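Local structure of USG-1 protein homolog (Pseudomonas aeruginosa, 2HJS) at residues A[8-13]-A[64-69]; A[29-34]-A[329-334]; A[87-92]-A[125-130]; A[107-112]-A[222-227]. The protein probably acts as an NAD(P)-dependent dehydrogenase of the aspartate-semialdehyde dehydrogenase family, with a nucleotide-binding domain and a dimerisation domain. One frame throughout, in Å; residues are numbered along the deposited sequence.

Contacts 1, 2 and 3 lie in or against the NAD-binding domain, whereas contact 4 joins that domain to helix 213-225 of the dimerisation domain. Contacts 1 and 3 are the closest pair, their centres about 11 Å apart, and meet where F66 packs on A88. V9 of contact 1 rests on F31 and L33 of contact 2, with about 14 Å between the centres. Helix 317-336 carries L333 to F126 and L128 of contact 3, and L329 to V110 of contact 4. A hydrogen bond from S129 OG to A107 O (2.7 Å) ties contact 3 to contact 4. Contacts 1 and 4 stay apart, their nearest atoms about 14 Å from each other.

Contact 1 of 4, residues A[8-13]-A[64-69]; sequences NVAVVG and FDFSSV
In the Rossmann-type NAD-binding domain, N8, A10 and V12 turn one side of the first strand toward the loop 64-69 that precedes strand 71-74. N8 ND2 donates to S68 O (3.2 Å), nearly along the C=O axis but 20° out of its own amide plane, while N8 OD1 accepts from R35 N. The amide is thus held at both ends. V69 lies against the backbone beside it: its CB is 3.4 Å from N8 O, CG1 reaches N8 CB and CG2 meets A10 CB at 3.9 Å. Farther along, V12 has CG1 anti to the backbone N (chi1 178°), which directs CG2 to the edge of the F66 ring, 3.9 Å from CZ. F64 sets its CD2 over the centre of one F66 face and approaches A10 CB with CE2 (4.1 Å). Within the loop, D65 makes an Asx turn and S68 OG donates to D65 O (2.6 Å). V9 and V11 point the other way, V9 to L36 on strand 36-40 and V11 to helix 17-28; F66 and V12 pack on helix 78-90, and the backbone of A10 is hydrogen-bonded to that of L71 in strand 71-74.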
loop_
_atom_site.group_PDB
_atom_site.type_symbol
_atom_site.label_atom_id
_atom_site.label_comp_id
_atom_site.label_asym_id
_atom_site.label_seq_id
_atom_site.Cartn_x
_atom_site.Cartn_y
_atom_site.Cartn_z
ATOM N N ASN A 8 -35.268 -21.996 8.762
ATOM C CA ASN A 8 -34.508 -22.712 7.767
ATOM C C ASN A 8 -33.704 -21.781 6.962
ATOM O O ASN A 8 -34.156 -20.682 6.586
ATOM C CB ASN A 8 -35.415 -23.516 6.854
ATOM C CG ASN A 8 -36.127 -24.626 7.588
ATOM O OD1 ASN A 8 -35.604 -25.202 8.526
ATOM N ND2 ASN A 8 -37.325 -24.915 7.166
ATOM N N VAL A 9 -32.475 -22.218 6.709
ATOM C CA VAL A 9 -31.493 -21.352 6.176
ATOM C C VAL A 9 -30.978 -22.013 4.912
ATOM O O VAL A 9 -30.811 -23.240 4.861
ATOM C CB VAL A 9 -30.382 -21.126 7.224
ATOM C CG1 VAL A 9 -29.239 -20.359 6.640
ATOM C CG2 VAL A 9 -30.960 -20.406 8.449
ATOM N N ALA A 10 -30.792 -21.200 3.883
ATOM C CA ALA A 10 -30.047 -21.583 2.694
ATOM C C ALA A 10 -28.743 -20.790 2.668
ATOM O O ALA A 10 -28.736 -19.626 3.042
ATOM C CB ALA A 10 -30.852 -21.272 1.449
ATOM N N VAL A 11 -27.651 -21.419 2.237
ATOM C CA VAL A 11 -26.421 -20.689 1.898
ATOM C C VAL A 11 -26.113 -20.919 0.423
ATOM O O VAL A 11 -25.735 -22.019 0.015
ATOM C CB VAL A 11 -25.202 -21.072 2.782
ATOM C CG1 VAL A 11 -23.920 -20.326 2.331
ATOM C CG2 VAL A 11 -25.500 -20.798 4.265
ATOM N N VAL A 12 -26.292 -19.853 -0.353
ATOM C CA VAL A 12 -26.046 -19.831 -1.791
ATOM C C VAL A 12 -24.597 -19.455 -2.008
ATOM O O VAL A 12 -24.115 -18.468 -1.448
ATOM C CB VAL A 12 -27.031 -18.856 -2.473
ATOM C CG1 VAL A 12 -26.776 -18.773 -3.959
ATOM C CG2 VAL A 12 -28.484 -19.343 -2.229
ATOM N N GLY A 13 -23.883 -20.286 -2.763
ATOM C CA GLY A 13 -22.445 -20.115 -2.997
ATOM C C GLY A 13 -21.611 -20.768 -1.909
ATOM O O GLY A 13 -20.524 -20.312 -1.571
ATOM N N PHE A 64 -33.662 -24.970 -6.711
ATOM C CA PHE A 64 -34.069 -24.851 -5.299
ATOM C C PHE A 64 -35.371 -24.097 -5.062
ATOM O O PHE A 64 -35.598 -23.050 -5.678
ATOM C CB PHE A 64 -32.942 -24.212 -4.466
ATOM C CG PHE A 64 -33.183 -24.250 -2.971
ATOM C CD1 PHE A 64 -33.072 -25.450 -2.259
ATOM C CD2 PHE A 64 -33.508 -23.081 -2.269
ATOM C CE1 PHE A 64 -33.277 -25.488 -0.876
ATOM C CE2 PHE A 64 -33.713 -23.113 -0.884
ATOM C CZ PHE A 64 -33.607 -24.327 -0.192
ATOM N N ASP A 65 -36.193 -24.627 -4.145
ATOM C CA ASP A 65 -37.443 -23.993 -3.703
ATOM C C ASP A 65 -37.212 -23.119 -2.480
ATOM O O ASP A 65 -37.145 -23.634 -1.348
ATOM C CB ASP A 65 -38.512 -25.070 -3.386
ATOM C CG ASP A 65 -39.891 -24.474 -3.015
ATOM O OD1 ASP A 65 -40.138 -23.257 -3.177
ATOM O OD2 ASP A 65 -40.752 -25.253 -2.542
ATOM N N PHE A 66 -37.092 -21.800 -2.712
ATOM C CA PHE A 66 -36.803 -20.828 -1.646
ATOM C C PHE A 66 -37.972 -20.615 -0.670
ATOM O O PHE A 66 -37.794 -20.057 0.416
ATOM C CB PHE A 66 -36.333 -19.479 -2.228
ATOM C CG PHE A 66 -34.878 -19.457 -2.651
ATOM C CD1 PHE A 66 -33.864 -19.246 -1.710
ATOM C CD2 PHE A 66 -34.522 -19.620 -3.991
ATOM C CE1 PHE A 66 -32.500 -19.204 -2.089
ATOM C CE2 PHE A 66 -33.162 -19.582 -4.395
ATOM C CZ PHE A 66 -32.147 -19.372 -3.435
ATOM N N SER A 67 -39.172 -21.064 -1.032
ATOM C CA SER A 67 -40.257 -21.049 -0.053
ATOM C C SER A 67 -39.952 -21.991 1.136
ATOM O O SER A 67 -40.543 -21.852 2.231
ATOM C CB SER A 67 -41.625 -21.344 -0.701
ATOM O OG SER A 67 -41.655 -22.657 -1.226
ATOM N N SER A 68 -39.004 -22.916 0.954
ATOM C CA SER A 68 -38.696 -23.892 2.010
ATOM C C SER A 68 -37.831 -23.307 3.125
ATOM O O SER A 68 -37.692 -23.913 4.201
ATOM C CB SER A 68 -37.986 -25.104 1.422
ATOM O OG SER A 68 -36.695 -24.726 0.973
ATOM N N VAL A 69 -37.216 -22.143 2.843
ATOM C CA VAL A 69 -36.379 -21.527 3.841
ATOM C C VAL A 69 -36.957 -20.171 4.275
ATOM O O VAL A 69 -37.749 -19.506 3.539
ATOM C CB VAL A 69 -34.866 -21.452 3.374
ATOM C CG1 VAL A 69 -34.274 -22.839 3.350
ATOM C CG2 VAL A 69 -34.716 -20.832 1.978
#

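Contact 2 of 4, residues A[29-34]-A[329-334]; sequences RDFPLH and LGELLI
R29 follows helix 17-28, which ends in a Schellman motif with D30 at positive phi; an inverse gamma turn is centred on P32, and the F31 CA lies 7.5 Å from the E331 CA. The polar half of the contact is a two-pronged salt bridge. R29 presents its guanidinium side-on, NE to E331 OE2 (2.7 Å, 168°) and NH2 to E331 OE1 (2.9 Å), the carboxylate being met on its syn sides with the two planes 32° apart. A bend at chi3 (63°) swings the guanidinium across the extended glutamate, and a water bridges OE2 to R29 O, so OE2 is gripped from two directions. F31 supplies the apolar half. Its CE1 lies 3.7 Å from E331 CG, and F31 CE1, at the ring edge, lies 3.9 Å from G330 C, where the helix has no side chain to intervene. I334 also lies near F31 and P32, but its modelled approach to F31 is too short to be trusted and the position of CD1 is doubtful. The R29 side chain also touches L324, V327 and L328 of helix 317-336, while F31 reaches inward to V9 on strand 9-12 and L71 on strand 71-74.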
loop_
_atom_site.group_PDB
_atom_site.type_symbol
_atom_site.label_atom_id
_atom_site.label_comp_id
_atom_site.label_asym_id
_atom_site.label_seq_id
_atom_site.Cartn_x
_atom_site.Cartn_y
_atom_site.Cartn_z
ATOM N N ARG A 29 -20.988 -20.597 15.881
ATOM C CA ARG A 29 -21.747 -19.633 16.656
ATOM C C ARG A 29 -23.101 -20.183 17.077
ATOM O O ARG A 29 -23.927 -19.444 17.644
ATOM C CB ARG A 29 -21.926 -18.315 15.868
ATOM C CG ARG A 29 -20.626 -17.609 15.527
ATOM C CD ARG A 29 -20.855 -16.312 14.783
ATOM N NE ARG A 29 -21.588 -15.354 15.598
ATOM C CZ ARG A 29 -21.034 -14.545 16.503
ATOM N NH1 ARG A 29 -19.720 -14.514 16.696
ATOM N NH2 ARG A 29 -21.806 -13.733 17.201
ATOM N N ASP A 30 -23.330 -21.479 16.817
ATOM C CA ASP A 30 -24.601 -22.099 17.112
ATOM C C ASP A 30 -25.801 -21.339 16.617
ATOM O O ASP A 30 -26.760 -21.137 17.367
ATOM C CB ASP A 30 -24.769 -22.325 18.608
ATOM C CG ASP A 30 -24.182 -23.599 19.038
ATOM O OD1 ASP A 30 -24.862 -24.630 18.860
ATOM O OD2 ASP A 30 -23.026 -23.573 19.531
ATOM N N PHE A 31 -25.761 -20.945 15.358
ATOM C CA PHE A 31 -26.889 -20.294 14.739
ATOM C C PHE A 31 -28.102 -21.183 14.884
ATOM O O PHE A 31 -28.030 -22.397 14.623
ATOM C CB PHE A 31 -26.589 -20.025 13.277
ATOM C CG PHE A 31 -27.421 -18.925 12.672
ATOM C CD1 PHE A 31 -26.981 -17.604 12.710
ATOM C CD2 PHE A 31 -28.628 -19.213 12.028
ATOM C CE1 PHE A 31 -27.748 -16.581 12.128
ATOM C CE2 PHE A 31 -29.369 -18.209 11.436
ATOM C CZ PHE A 31 -28.932 -16.890 11.489
ATOM N N PRO A 32 -29.220 -20.609 15.350
ATOM C CA PRO A 32 -30.382 -21.447 15.716
ATOM C C PRO A 32 -31.265 -21.908 14.544
ATOM O O PRO A 32 -32.499 -21.762 14.576
ATOM C CB PRO A 32 -31.149 -20.574 16.713
ATOM C CG PRO A 32 -30.755 -19.163 16.363
ATOM C CD PRO A 32 -29.444 -19.180 15.624
ATOM N N LEU A 33 -30.649 -22.520 13.543
ATOM C CA LEU A 33 -31.404 -22.985 12.385
ATOM C C LEU A 33 -31.966 -24.391 12.603
ATOM O O LEU A 33 -31.461 -25.146 13.426
ATOM C CB LEU A 33 -30.523 -22.939 11.131
ATOM C CG LEU A 33 -29.194 -23.701 11.170
ATOM C CD1 LEU A 33 -29.397 -25.130 10.761
ATOM C CD2 LEU A 33 -28.222 -23.045 10.226
ATOM N N HIS A 34 -33.008 -24.725 11.851
ATOM C CA HIS A 34 -33.615 -26.032 11.889
ATOM C C HIS A 34 -32.983 -26.849 10.773
ATOM O O HIS A 34 -32.202 -27.747 11.053
ATOM C CB HIS A 34 -35.127 -25.905 11.716
ATOM C CG HIS A 34 -35.855 -27.198 11.829
ATOM N ND1 HIS A 34 -36.790 -27.608 10.899
ATOM C CD2 HIS A 34 -35.810 -28.172 12.773
ATOM C CE1 HIS A 34 -37.273 -28.783 11.254
ATOM N NE2 HIS A 34 -36.689 -29.148 12.380
ATOM N N LEU A 329 -25.475 -9.947 11.092
ATOM C CA LEU A 329 -26.714 -9.376 10.550
ATOM C C LEU A 329 -27.866 -10.355 10.615
ATOM O O LEU A 329 -28.964 -9.993 11.029
ATOM C CB LEU A 329 -26.501 -8.880 9.105
ATOM C CG LEU A 329 -27.672 -8.187 8.383
ATOM C CD1 LEU A 329 -28.229 -7.033 9.224
ATOM C CD2 LEU A 329 -27.200 -7.669 7.005
ATOM N N GLY A 330 -27.618 -11.607 10.230
ATOM C CA GLY A 330 -28.588 -12.670 10.377
ATOM C C GLY A 330 -29.005 -12.896 11.824
ATOM O O GLY A 330 -30.178 -13.133 12.102
ATOM N N GLU A 331 -28.038 -12.837 12.741
ATOM C CA GLU A 331 -28.322 -12.971 14.177
ATOM C C GLU A 331 -29.218 -11.827 14.672
ATOM O O GLU A 331 -30.128 -12.053 15.480
ATOM C CB GLU A 331 -27.022 -13.069 14.983
ATOM C CG GLU A 331 -26.299 -14.399 14.787
ATOM C CD GLU A 331 -24.938 -14.477 15.459
ATOM O OE1 GLU A 331 -24.457 -13.471 16.044
ATOM O OE2 GLU A 331 -24.317 -15.551 15.377
ATOM N N LEU A 332 -28.992 -10.618 14.143
ATOM C CA LEU A 332 -29.831 -9.462 14.472
ATOM C C LEU A 332 -31.269 -9.634 13.977
ATOM O O LEU A 332 -32.219 -9.320 14.704
ATOM C CB LEU A 332 -29.227 -8.153 13.928
ATOM C CG LEU A 332 -30.002 -6.840 14.152
ATOM C CD1 LEU A 332 -30.215 -6.572 15.626
ATOM C CD2 LEU A 332 -29.285 -5.634 13.518
ATOM N N LEU A 333 -31.413 -10.106 12.737
ATOM C CA LEU A 333 -32.721 -10.347 12.129
ATOM C C LEU A 333 -33.520 -11.400 12.898
ATOM O O LEU A 333 -34.733 -11.293 13.023
ATOM C CB LEU A 333 -32.582 -10.782 10.670
ATOM C CG LEU A 333 -32.065 -9.834 9.598
ATOM C CD1 LEU A 333 -32.104 -10.541 8.264
ATOM C CD2 LEU A 333 -32.890 -8.565 9.557
ATOM N N ILE A 334 -32.839 -12.430 13.392
ATOM C CA ILE A 334 -33.480 -13.429 14.260
ATOM C C ILE A 334 -33.917 -12.831 15.595
ATOM O O ILE A 334 -35.026 -13.102 16.061
ATOM C CB ILE A 334 -32.528 -14.575 14.583
ATOM C CG1 ILE A 334 -32.302 -15.438 13.367
ATOM C CG2 ILE A 334 -33.070 -15.440 15.733
ATOM C CD1 ILE A 334 -31.231 -16.450 13.641
HETATM O O HOH W 1 -25.620 -17.651 16.360
#

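Contact 3 of 4, residues A[87-92]-A[125-130]; sequences RARAAG and PFLLSS
R89 NH1 donates to P125 O (3.1 Å) in an almost straight bond, 170° at the hydrogen, that lies in both the carbonyl plane and the guanidinium plane. The carbonyl therefore sits at the edge of the flat group, and R89 CD is also close to it, 3.2 Å from P125 O. One face of the guanidinium is taken by L127, whose CB stands 3.5 Å above the plane, toward the rim, with R89 NE its nearest atom (3.6 Å). The two side chains cross at about a right angle. The arginine bends twice, with chi2 at 146° and chi3 at 100°, both away from staggered values, and these bends bring the guanidinium to P125 O and L127; the in-plane bond and the leucine on one face are what would limit its rotation. P125, entered through a cis peptide bond, packs against the helix end: its CG is 3.7 Å from R89 O and its CB 3.7 Å from G92 O. There G92, at positive phi, closes helix 78-90 in a Schellman motif, with its N bonded back to R89 O. F126 and L128 are bonded through their backbones to the neighbouring strand 94-97. Helix 78-90 is the crossover between the parallel strands 71-74 and 94-97, and its packing on the next strand, 127-129, is that of the helical layer covering a Rossmann-type parallel sheet.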
loop_
_atom_site.group_PDB
_atom_site.type_symbol
_atom_site.label_atom_id
_atom_site.label_comp_id
_atom_site.label_asym_id
_atom_site.label_seq_id
_atom_site.Cartn_x
_atom_site.Cartn_y
_atom_site.Cartn_z
ATOM N N ARG A 87 -36.372 -12.986 -6.504
ATOM C CA ARG A 87 -37.260 -14.167 -6.571
ATOM C C ARG A 87 -37.334 -14.896 -5.227
ATOM O O ARG A 87 -38.417 -15.240 -4.772
ATOM C CB ARG A 87 -36.837 -15.124 -7.690
ATOM C CG ARG A 87 -37.301 -14.675 -9.085
ATOM C CD ARG A 87 -36.598 -15.395 -10.258
ATOM N NE ARG A 87 -36.284 -16.794 -9.957
ATOM C CZ ARG A 87 -37.120 -17.829 -10.103
ATOM N NH1 ARG A 87 -36.685 -19.050 -9.784
ATOM N NH2 ARG A 87 -38.378 -17.672 -10.560
ATOM N N ALA A 88 -36.189 -15.080 -4.573
ATOM C CA ALA A 88 -36.158 -15.681 -3.238
ATOM C C ALA A 88 -36.950 -14.883 -2.203
ATOM O O ALA A 88 -37.622 -15.484 -1.349
ATOM C CB ALA A 88 -34.722 -15.886 -2.751
ATOM N N ARG A 89 -36.850 -13.546 -2.254
ATOM C CA ARG A 89 -37.566 -12.714 -1.285
ATOM C C ARG A 89 -39.084 -12.786 -1.521
ATOM O O ARG A 89 -39.875 -12.836 -0.556
ATOM C CB ARG A 89 -37.064 -11.260 -1.239
ATOM C CG ARG A 89 -38.154 -10.330 -0.819
ATOM C CD ARG A 89 -37.767 -9.151 0.005
ATOM N NE ARG A 89 -37.687 -7.974 -0.824
ATOM C CZ ARG A 89 -37.658 -6.715 -0.389
ATOM N NH1 ARG A 89 -37.766 -6.411 0.899
ATOM N NH2 ARG A 89 -37.551 -5.743 -1.268
ATOM N N ALA A 90 -39.487 -12.837 -2.795
ATOM C CA ALA A 90 -40.896 -12.925 -3.139
ATOM C C ALA A 90 -41.477 -14.201 -2.520
ATOM O O ALA A 90 -42.676 -14.248 -2.175
ATOM C CB ALA A 90 -41.070 -12.949 -4.650
ATOM N N ALA A 91 -40.604 -15.223 -2.371
ATOM C CA ALA A 91 -40.995 -16.558 -1.901
ATOM C C ALA A 91 -41.115 -16.589 -0.355
ATOM O O ALA A 91 -41.606 -17.656 0.303
ATOM C CB ALA A 91 -40.038 -17.634 -2.450
ATOM N N GLY A 92 -40.676 -15.445 0.233
ATOM C CA GLY A 92 -40.944 -15.241 1.693
ATOM C C GLY A 92 -39.649 -15.314 2.460
ATOM O O GLY A 92 -39.597 -15.088 3.682
ATOM N N PRO A 125 -40.528 -9.999 4.570
ATOM C CA PRO A 125 -39.147 -10.456 4.247
ATOM C C PRO A 125 -38.128 -9.373 3.846
ATOM O O PRO A 125 -38.430 -8.489 3.046
ATOM C CB PRO A 125 -39.351 -11.452 3.100
ATOM C CG PRO A 125 -40.776 -11.220 2.606
ATOM C CD PRO A 125 -41.562 -10.660 3.730
ATOM N N PHE A 126 -36.923 -9.448 4.411
ATOM C CA PHE A 126 -35.896 -8.454 4.166
ATOM C C PHE A 126 -35.092 -8.791 2.908
ATOM O O PHE A 126 -35.035 -9.943 2.465
ATOM C CB PHE A 126 -34.982 -8.302 5.391
ATOM C CG PHE A 126 -35.712 -7.911 6.665
ATOM C CD1 PHE A 126 -35.901 -6.575 6.994
ATOM C CD2 PHE A 126 -36.217 -8.890 7.532
ATOM C CE1 PHE A 126 -36.560 -6.213 8.164
ATOM C CE2 PHE A 126 -36.897 -8.534 8.714
ATOM C CZ PHE A 126 -37.063 -7.195 9.029
ATOM N N LEU A 127 -34.516 -7.765 2.302
ATOM C CA LEU A 127 -33.538 -7.960 1.250
ATOM C C LEU A 127 -32.432 -6.928 1.432
ATOM O O LEU A 127 -32.596 -5.741 1.117
ATOM C CB LEU A 127 -34.199 -7.901 -0.133
ATOM C CG LEU A 127 -33.279 -7.850 -1.362
ATOM C CD1 LEU A 127 -32.306 -9.037 -1.409
ATOM C CD2 LEU A 127 -34.096 -7.766 -2.649
ATOM N N LEU A 128 -31.308 -7.386 1.979
ATOM C CA LEU A 128 -30.259 -6.492 2.433
ATOM C C LEU A 128 -28.965 -6.927 1.828
ATOM O O LEU A 128 -28.804 -8.100 1.495
ATOM C CB LEU A 128 -30.116 -6.569 3.953
ATOM C CG LEU A 128 -31.430 -6.430 4.725
ATOM C CD1 LEU A 128 -31.284 -7.003 6.114
ATOM C CD2 LEU A 128 -31.881 -4.975 4.739
ATOM N N SER A 129 -28.032 -5.980 1.712
ATOM C CA SER A 129 -26.673 -6.298 1.304
ATOM C C SER A 129 -25.755 -6.290 2.519
ATOM O O SER A 129 -25.864 -5.439 3.407
ATOM C CB SER A 129 -26.151 -5.301 0.249
ATOM O OG SER A 129 -26.888 -5.407 -0.960
ATOM N N SER A 130 -24.841 -7.233 2.559
ATOM C CA SER A 130 -23.740 -7.113 3.498
ATOM C C SER A 130 -22.529 -6.591 2.693
ATOM O O SER A 130 -22.195 -7.167 1.662
ATOM C CB SER A 130 -23.497 -8.464 4.170
ATOM O OG SER A 130 -22.692 -8.336 5.315
#

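Contact 4 of 4, residues A[107-112]-A[222-227]; sequences APPVMV and VQALLG
The peptide group between P109 and V110 has L225 CD2 over one face, about 3.6 Å above its plane and toward the oxygen. Helix 213-225, which carries the leucine, belongs to the dimerisation domain, whereas the loop 107-112 belongs to the NAD-binding part of the chain, so the pair is a buried apolar seam between the two domains of the aspartate-semialdehyde dehydrogenase fold. L225 carries most of it. With CG beside the backbone N and anti to the carbonyl carbon (chi1 -71°), the branched end reaches the extended loop, and CD2 settles against the main chain, 3.7 Å from P109 O and 3.9 Å from M111 N. Both of these backbone atoms have polar partners of their own in N115, whose ND2 donates to P109 O and whose OD1 accepts from M111 N. The methyl thus packs on a loop held by the asparagine amide. The P109 ring adds an apolar contact, its CG 3.5 Å from A224 CB. Around the seam, L225 also touches P131 and C139, the latter on helix 133-145, while V110 touches L329 on helix 317-336. Selenomethionine M111 crosses L225 at about a right angle: its CG is 4.0 Å from L225 CD2, and beyond it SE comes to 4.1 Å from L225 CD1.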
loop_
_atom_site.group_PDB
_atom_site.type_symbol
_atom_site.label_atom_id
_atom_site.label_comp_id
_atom_site.label_asym_id
_atom_site.label_seq_id
_atom_site.Cartn_x
_atom_site.Cartn_y
_atom_site.Cartn_z
ATOM N N ALA A 107 -31.426 -3.560 -2.412
ATOM C CA ALA A 107 -30.864 -4.206 -1.227
ATOM C C ALA A 107 -29.810 -3.291 -0.598
ATOM O O ALA A 107 -28.633 -3.353 -0.937
ATOM C CB ALA A 107 -30.285 -5.588 -1.556
ATOM N N PRO A 108 -30.251 -2.417 0.320
ATOM C CA PRO A 108 -29.358 -1.472 0.983
ATOM C C PRO A 108 -28.315 -2.192 1.853
ATOM O O PRO A 108 -28.618 -3.241 2.452
ATOM C CB PRO A 108 -30.311 -0.619 1.841
ATOM C CG PRO A 108 -31.579 -1.403 1.941
ATOM C CD PRO A 108 -31.662 -2.294 0.761
ATOM N N PRO A 109 -27.071 -1.672 1.869
ATOM C CA PRO A 109 -26.069 -2.228 2.777
ATOM C C PRO A 109 -26.373 -1.941 4.251
ATOM O O PRO A 109 -26.670 -0.794 4.606
ATOM C CB PRO A 109 -24.770 -1.558 2.336
ATOM C CG PRO A 109 -25.190 -0.301 1.602
ATOM C CD PRO A 109 -26.537 -0.579 1.022
ATOM N N VAL A 110 -26.335 -2.987 5.085
ATOM C CA VAL A 110 -26.554 -2.859 6.529
ATOM C C VAL A 110 -25.464 -3.606 7.292
ATOM O O VAL A 110 -25.091 -4.758 6.949
ATOM C CB VAL A 110 -27.945 -3.399 7.011
ATOM C CG1 VAL A 110 -28.159 -3.107 8.505
ATOM C CG2 VAL A 110 -29.109 -2.844 6.195
HETATM N N MSE A 111 -24.962 -2.941 8.329
HETATM C CA MSE A 111 -24.067 -3.543 9.311
HETATM C C MSE A 111 -24.552 -3.307 10.726
HETATM O O MSE A 111 -24.850 -2.183 11.109
HETATM C CB MSE A 111 -22.679 -2.948 9.203
HETATM C CG MSE A 111 -21.939 -3.409 8.008
HETATM SE SE MSE A 111 -20.222 -2.486 7.944
HETATM C CE MSE A 111 -19.329 -3.443 9.422
ATOM N N VAL A 112 -24.572 -4.371 11.517
ATOM C CA VAL A 112 -24.906 -4.274 12.947
ATOM C C VAL A 112 -24.063 -3.212 13.705
ATOM O O VAL A 112 -24.605 -2.427 14.443
ATOM C CB VAL A 112 -24.796 -5.666 13.632
ATOM C CG1 VAL A 112 -25.154 -5.580 15.110
ATOM C CG2 VAL A 112 -25.714 -6.675 12.928
ATOM N N VAL A 222 -19.609 2.915 1.672
ATOM C CA VAL A 222 -19.230 3.805 2.767
ATOM C C VAL A 222 -20.206 4.985 2.862
ATOM O O VAL A 222 -20.618 5.381 3.957
ATOM C CB VAL A 222 -17.762 4.233 2.656
ATOM C CG1 VAL A 222 -17.384 5.271 3.711
ATOM C CG2 VAL A 222 -16.884 3.013 2.815
ATOM N N GLN A 223 -20.621 5.519 1.719
ATOM C CA GLN A 223 -21.563 6.637 1.730
ATOM C C GLN A 223 -22.984 6.212 2.120
ATOM O O GLN A 223 -23.719 7.002 2.704
ATOM C CB GLN A 223 -21.504 7.448 0.422
ATOM C CG GLN A 223 -22.689 7.384 -0.569
ATOM C CD GLN A 223 -22.476 8.360 -1.751
ATOM O OE1 GLN A 223 -21.602 9.227 -1.705
ATOM N NE2 GLN A 223 -23.266 8.209 -2.801
ATOM N N ALA A 224 -23.361 4.970 1.814
ATOM C CA ALA A 224 -24.658 4.447 2.280
ATOM C C ALA A 224 -24.616 4.151 3.768
ATOM O O ALA A 224 -25.559 4.454 4.465
ATOM C CB ALA A 224 -25.117 3.235 1.497
ATOM N N LEU A 225 -23.508 3.605 4.251
ATOM C CA LEU A 225 -23.378 3.174 5.648
ATOM C C LEU A 225 -23.102 4.303 6.636
ATOM O O LEU A 225 -23.675 4.320 7.721
ATOM C CB LEU A 225 -22.264 2.123 5.784
ATOM C CG LEU A 225 -22.516 0.727 5.203
ATOM C CD1 LEU A 225 -21.197 0.029 4.855
ATOM C CD2 LEU A 225 -23.350 -0.119 6.159
ATOM N N LEU A 226 -22.185 5.207 6.287
ATOM C CA LEU A 226 -21.768 6.263 7.200
ATOM C C LEU A 226 -22.489 7.544 6.868
ATOM O O LEU A 226 -22.729 8.366 7.745
ATOM C CB LEU A 226 -20.252 6.499 7.157
ATOM C CG LEU A 226 -19.359 5.359 7.660
ATOM C CD1 LEU A 226 -17.915 5.751 7.543
ATOM C CD2 LEU A 226 -19.685 4.958 9.089
ATOM N N GLY A 227 -22.835 7.712 5.599
ATOM C CA GLY A 227 -23.657 8.819 5.180
ATOM C C GLY A 227 -22.941 10.138 5.313
ATOM O O GLY A 227 -21.836 10.328 4.791
#